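Local coordinates for protein carbonic anhydrase (Unidentified, PDB 3R1W) that probably catalyses the reversible hydration of carbon dioxide to bicarbonate, as a trimeric left-handed beta-helix protein of the gamma-class carbonic anhydrase type, at residues G23-D29 with D42-P48. Residues are numbered along the deposited sequence; the frame is centred on the assembly and turned at random.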
ATOM      1  N   GLY B  23     -16.146  19.705   2.601  1.00 12.15           N
ATOM      2  CA  GLY B  23     -16.270  20.940   3.360  1.00 11.15           C
ATOM      3  C   GLY B  23     -15.373  22.042   2.831  1.00 11.13           C
ATOM      4  O   GLY B  23     -14.894  21.981   1.701  1.00 14.69           O
ATOM      5  N   GLU B  24     -15.142  23.055   3.659  1.00 11.19           N
ATOM      6  CA  GLU B  24     -14.332  24.197   3.268  1.00 13.27           C
ATOM      7  C   GLU B  24     -12.845  23.867   3.277  1.00 10.29           C
ATOM      8  O   GLU B  24     -12.355  23.216   4.197  1.00 10.39           O
ATOM      9  CB  GLU B  24     -14.577  25.366   4.227  1.00 17.41           C
ATOM     10  CG  GLU B  24     -16.031  25.766   4.368  1.00 27.12           C
ATOM     11  CD  GLU B  24     -16.575  26.393   3.106  1.00 37.15           C
ATOM     12  OE1 GLU B  24     -15.793  27.057   2.391  1.00 40.74           O
ATOM     13  OE2 GLU B  24     -17.781  26.214   2.826  1.00 43.46           O
ATOM     14  N   ARG B  25     -12.136  24.350   2.261  1.00  9.39           N
ATOM     15  CA  ARG B  25     -10.674  24.280   2.210  1.00 11.86           C
ATOM     16  C   ARG B  25     -10.146  22.851   2.248  1.00 13.19           C
ATOM     17  O   ARG B  25      -9.065  22.610   2.755  1.00  8.45           O
ATOM     18  CB  ARG B  25     -10.048  25.091   3.358  1.00 13.24           C
ATOM     19  CG  ARG B  25     -10.640  26.491   3.537  1.00 16.74           C
ATOM     20  CD  ARG B  25     -10.081  27.199   4.781  1.00 13.37           C
ATOM     21  NE  ARG B  25     -10.491  26.525   6.017  1.00  8.37           N
ATOM     22  CZ  ARG B  25     -11.640  26.741   6.658  1.00 12.32           C
ATOM     23  NH1 ARG B  25     -12.508  27.648   6.209  1.00 14.50           N
ATOM     24  NH2 ARG B  25     -11.920  26.061   7.768  1.00  9.91           N
ATOM     25  N   VAL B  26     -10.913  21.907   1.711  1.00  8.61           N
ATOM     26  CA  VAL B  26     -10.485  20.515   1.695  1.00  7.56           C
ATOM     27  C   VAL B  26      -9.481  20.326   0.560  1.00  6.87           C
ATOM     28  O   VAL B  26      -9.632  20.918  -0.509  1.00 10.57           O
ATOM     29  CB  VAL B  26     -11.684  19.567   1.506  1.00  7.89           C
ATOM     30  CG1 VAL B  26     -11.217  18.154   1.180  1.00  6.84           C
ATOM     31  CG2 VAL B  26     -12.565  19.576   2.757  1.00  7.48           C
ATOM     32  N   PHE B  27      -8.431  19.552   0.807  1.00  6.37           N
ATOM     33  CA  PHE B  27      -7.480  19.226  -0.252  1.00  6.45           C
ATOM     34  C   PHE B  27      -7.613  17.764  -0.622  1.00  8.08           C
ATOM     35  O   PHE B  27      -7.527  16.897   0.243  1.00  9.02           O
ATOM     36  CB  PHE B  27      -6.048  19.464   0.212  1.00  4.41           C
ATOM     37  CG  PHE B  27      -4.992  18.905  -0.726  1.00  5.86           C
ATOM     38  CD1 PHE B  27      -4.760  19.493  -1.960  1.00  8.44           C
ATOM     39  CD2 PHE B  27      -4.239  17.784  -0.377  1.00  7.43           C
ATOM     40  CE1 PHE B  27      -3.789  18.983  -2.824  1.00  9.69           C
ATOM     41  CE2 PHE B  27      -3.252  17.288  -1.231  1.00 12.38           C
ATOM     42  CZ  PHE B  27      -3.036  17.884  -2.451  1.00 10.93           C
ATOM     43  N   VAL B  28      -7.820  17.499  -1.906  1.00  8.23           N
ATOM     44  CA  VAL B  28      -7.758  16.130  -2.419  1.00  4.78           C
ATOM     45  C   VAL B  28      -6.722  16.110  -3.527  1.00  7.96           C
ATOM     46  O   VAL B  28      -6.895  16.780  -4.548  1.00  6.65           O
ATOM     47  CB  VAL B  28      -9.118  15.677  -2.982  1.00  4.83           C
ATOM     48  CG1 VAL B  28      -9.021  14.253  -3.519  1.00  8.80           C
ATOM     49  CG2 VAL B  28     -10.196  15.770  -1.907  1.00  7.43           C
ATOM     50  N   ASP B  29      -5.631  15.365  -3.343  1.00  6.46           N
ATOM     51  CA  ASP B  29      -4.633  15.301  -4.398  1.00  7.82           C
ATOM     52  C   ASP B  29      -5.278  14.752  -5.669  1.00  7.49           C
ATOM     53  O   ASP B  29      -6.151  13.888  -5.594  1.00  7.25           O
ATOM     54  CB  ASP B  29      -3.459  14.410  -4.005  1.00  4.42           C
ATOM     55  CG  ASP B  29      -2.274  14.614  -4.915  1.00  7.27           C
ATOM     56  OD1 ASP B  29      -2.114  13.834  -5.865  1.00  7.25           O
ATOM     57  OD2 ASP B  29      -1.518  15.578  -4.694  1.00  7.62           O
ATOM     58  N   ASP B  42     -14.442  20.279   7.087  1.00  9.18           N
ATOM     59  CA  ASP B  42     -13.560  21.392   6.761  1.00 10.42           C
ATOM     60  C   ASP B  42     -12.099  21.048   7.052  1.00  8.39           C
ATOM     61  O   ASP B  42     -11.783  20.408   8.057  1.00  7.80           O
ATOM     62  CB  ASP B  42     -13.945  22.642   7.561  1.00 14.65           C
ATOM     63  CG  ASP B  42     -15.327  23.170   7.216  1.00 15.39           C
ATOM     64  OD1 ASP B  42     -15.924  22.716   6.215  1.00 11.67           O
ATOM     65  OD2 ASP B  42     -15.817  24.059   7.957  1.00 14.04           O
ATOM     66  N   ASP B  43     -11.213  21.477   6.162  1.00  9.94           N
ATOM     67  CA  ASP B  43      -9.772  21.372   6.386  1.00 11.90           C
ATOM     68  C   ASP B  43      -9.217  19.947   6.347  1.00 10.30           C
ATOM     69  O   ASP B  43      -8.082  19.721   6.773  1.00  9.88           O
ATOM     70  CB  ASP B  43      -9.358  22.065   7.704  1.00 11.14           C
ATOM     71  CG  ASP B  43      -9.415  23.584   7.616  1.00 12.88           C
ATOM     72  OD1 ASP B  43      -9.020  24.146   6.570  1.00 10.39           O
ATOM     73  OD2 ASP B  43      -9.859  24.224   8.599  1.00 13.05           O
ATOM     74  N   CYS B  44     -10.007  18.991   5.850  1.00  7.33           N
ATOM     75  CA  CYS B  44      -9.502  17.639   5.671  1.00  7.60           C
ATOM     76  C   CYS B  44      -8.526  17.629   4.512  1.00  6.24           C
ATOM     77  O   CYS B  44      -8.503  18.545   3.696  1.00  8.37           O
ATOM     78  CB  CYS B  44     -10.627  16.657   5.380  1.00 11.80           C
ATOM     79  SG  CYS B  44     -11.512  16.109   6.839  1.00 12.68           S
ATOM     80  N   SER B  45      -7.702  16.591   4.464  1.00  4.26           N
ATOM     81  CA  SER B  45      -6.714  16.479   3.402  1.00  5.76           C
ATOM     82  C   SER B  45      -6.561  15.023   3.019  1.00  8.23           C
ATOM     83  O   SER B  45      -6.464  14.153   3.877  1.00  7.60           O
ATOM     84  CB  SER B  45      -5.371  17.051   3.856  1.00  8.61           C
ATOM     85  OG  SER B  45      -4.881  16.422   5.024  1.00  7.54           O
ATOM     86  N   VAL B  46      -6.557  14.769   1.718  1.00  6.05           N
ATOM     87  CA  VAL B  46      -6.413  13.420   1.210  1.00  5.56           C
ATOM     88  C   VAL B  46      -5.234  13.438   0.261  1.00  3.62           C
ATOM     89  O   VAL B  46      -5.222  14.181  -0.714  1.00  6.24           O
ATOM     90  CB  VAL B  46      -7.676  12.942   0.492  1.00  6.30           C
ATOM     91  CG1 VAL B  46      -7.486  11.502   0.023  1.00  7.43           C
ATOM     92  CG2 VAL B  46      -8.891  13.036   1.428  1.00  7.17           C
ATOM     93  N   TRP B  47      -4.249  12.604   0.572  1.00  4.67           N
ATOM     94  CA  TRP B  47      -2.899  12.721   0.028  1.00  4.10           C
ATOM     95  C   TRP B  47      -2.667  11.764  -1.141  1.00  2.83           C
ATOM     96  O   TRP B  47      -3.542  10.957  -1.460  1.00  6.61           O
ATOM     97  CB  TRP B  47      -1.905  12.528   1.177  1.00  6.76           C
ATOM     98  CG  TRP B  47      -2.076  13.649   2.149  1.00  6.23           C
ATOM     99  CD1 TRP B  47      -2.945  13.694   3.218  1.00  6.23           C
ATOM    100  CD2 TRP B  47      -1.434  14.927   2.101  1.00  4.71           C
ATOM    101  NE1 TRP B  47      -2.851  14.913   3.849  1.00  7.87           N
ATOM    102  CE2 TRP B  47      -1.932  15.686   3.183  1.00  5.15           C
ATOM    103  CE3 TRP B  47      -0.472  15.498   1.255  1.00  7.79           C
ATOM    104  CZ2 TRP B  47      -1.497  16.985   3.442  1.00  7.42           C
ATOM    105  CZ3 TRP B  47      -0.043  16.784   1.510  1.00  9.74           C
ATOM    106  CH2 TRP B  47      -0.551  17.514   2.602  1.00  9.10           C
ATOM    107  N   PRO B  48      -1.510  11.886  -1.822  1.00  4.05           N
ATOM    108  CA  PRO B  48      -1.380  11.125  -3.066  1.00  6.22           C
ATOM    109  C   PRO B  48      -1.678   9.642  -2.951  1.00  7.71           C
ATOM    110  O   PRO B  48      -1.240   8.961  -2.018  1.00  7.32           O
ATOM    111  CB  PRO B  48       0.085  11.355  -3.458  1.00  9.03           C
ATOM    112  CG  PRO B  48       0.363  12.734  -2.953  1.00  6.75           C
ATOM    113  CD  PRO B  48      -0.377  12.810  -1.626  1.00  6.69           C
TER
HETATM  114  O   HOH W   1     -14.331  25.833   9.351  1.00 12.45           O
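Strand 27-28 runs parallel to strand 45-46, with Phe27 beside Ser45 and Val28 beside Val46. Phe27 N makes a hydrogen bond to Cys44 O, Val46 N to Phe27 O at 2.8 Å, and Asp29 N to Val46 O. This is the ladder between successive coils of a beta-helix.

The turns before the strands are also stacked. Gly23 to Val26 forms a type II turn. Asp43 N reaches Glu24 O at 2.9 Å, almost in line with the carbonyl. Glu24 N returns a hydrogen bond to Asp42 OD1 at 2.7 Å, from above the carboxylate plane.

Arg25 makes a two-pronged salt bridge to Asp43, using NE and NH2 along one edge of the guanidinium. NE meets Asp43 OD1 and NH2 meets Asp43 OD2, each at 2.9 Å. The bend at chi3 (-66°) brings the guanidinium edge to the Asp43 carboxylate. The planes are 49° apart, and NH2 meets OD2 from above the carboxylate plane. A water bridges Arg25 NH2 and Asp42 OD2, and Lys179 adds a second charge partner to Asp43 OD1.

Further along, Phe27 points its edge at one face of Trp47. Phe27 CE2 lies 4.1 Å from Trp47 CE3, toward the rim of the indole. Trp47 NE1 also gives a bent hydrogen bond to Ser45 OG, 2.8 Å away. On the other side of the sheet Val28 packs beside Val46. Asp29 lies across Pro48, and its carboxylate is held by Ser31 and by Arg13 of a second subunit.

Val28 and Val46 both touch Ile34 of strand 33-35, inside the coil. Phe27, Ser45 and Trp47 face helix 162-184, which lies along this sheet. Strand 66-67 continues the ladder beyond strand 45-46.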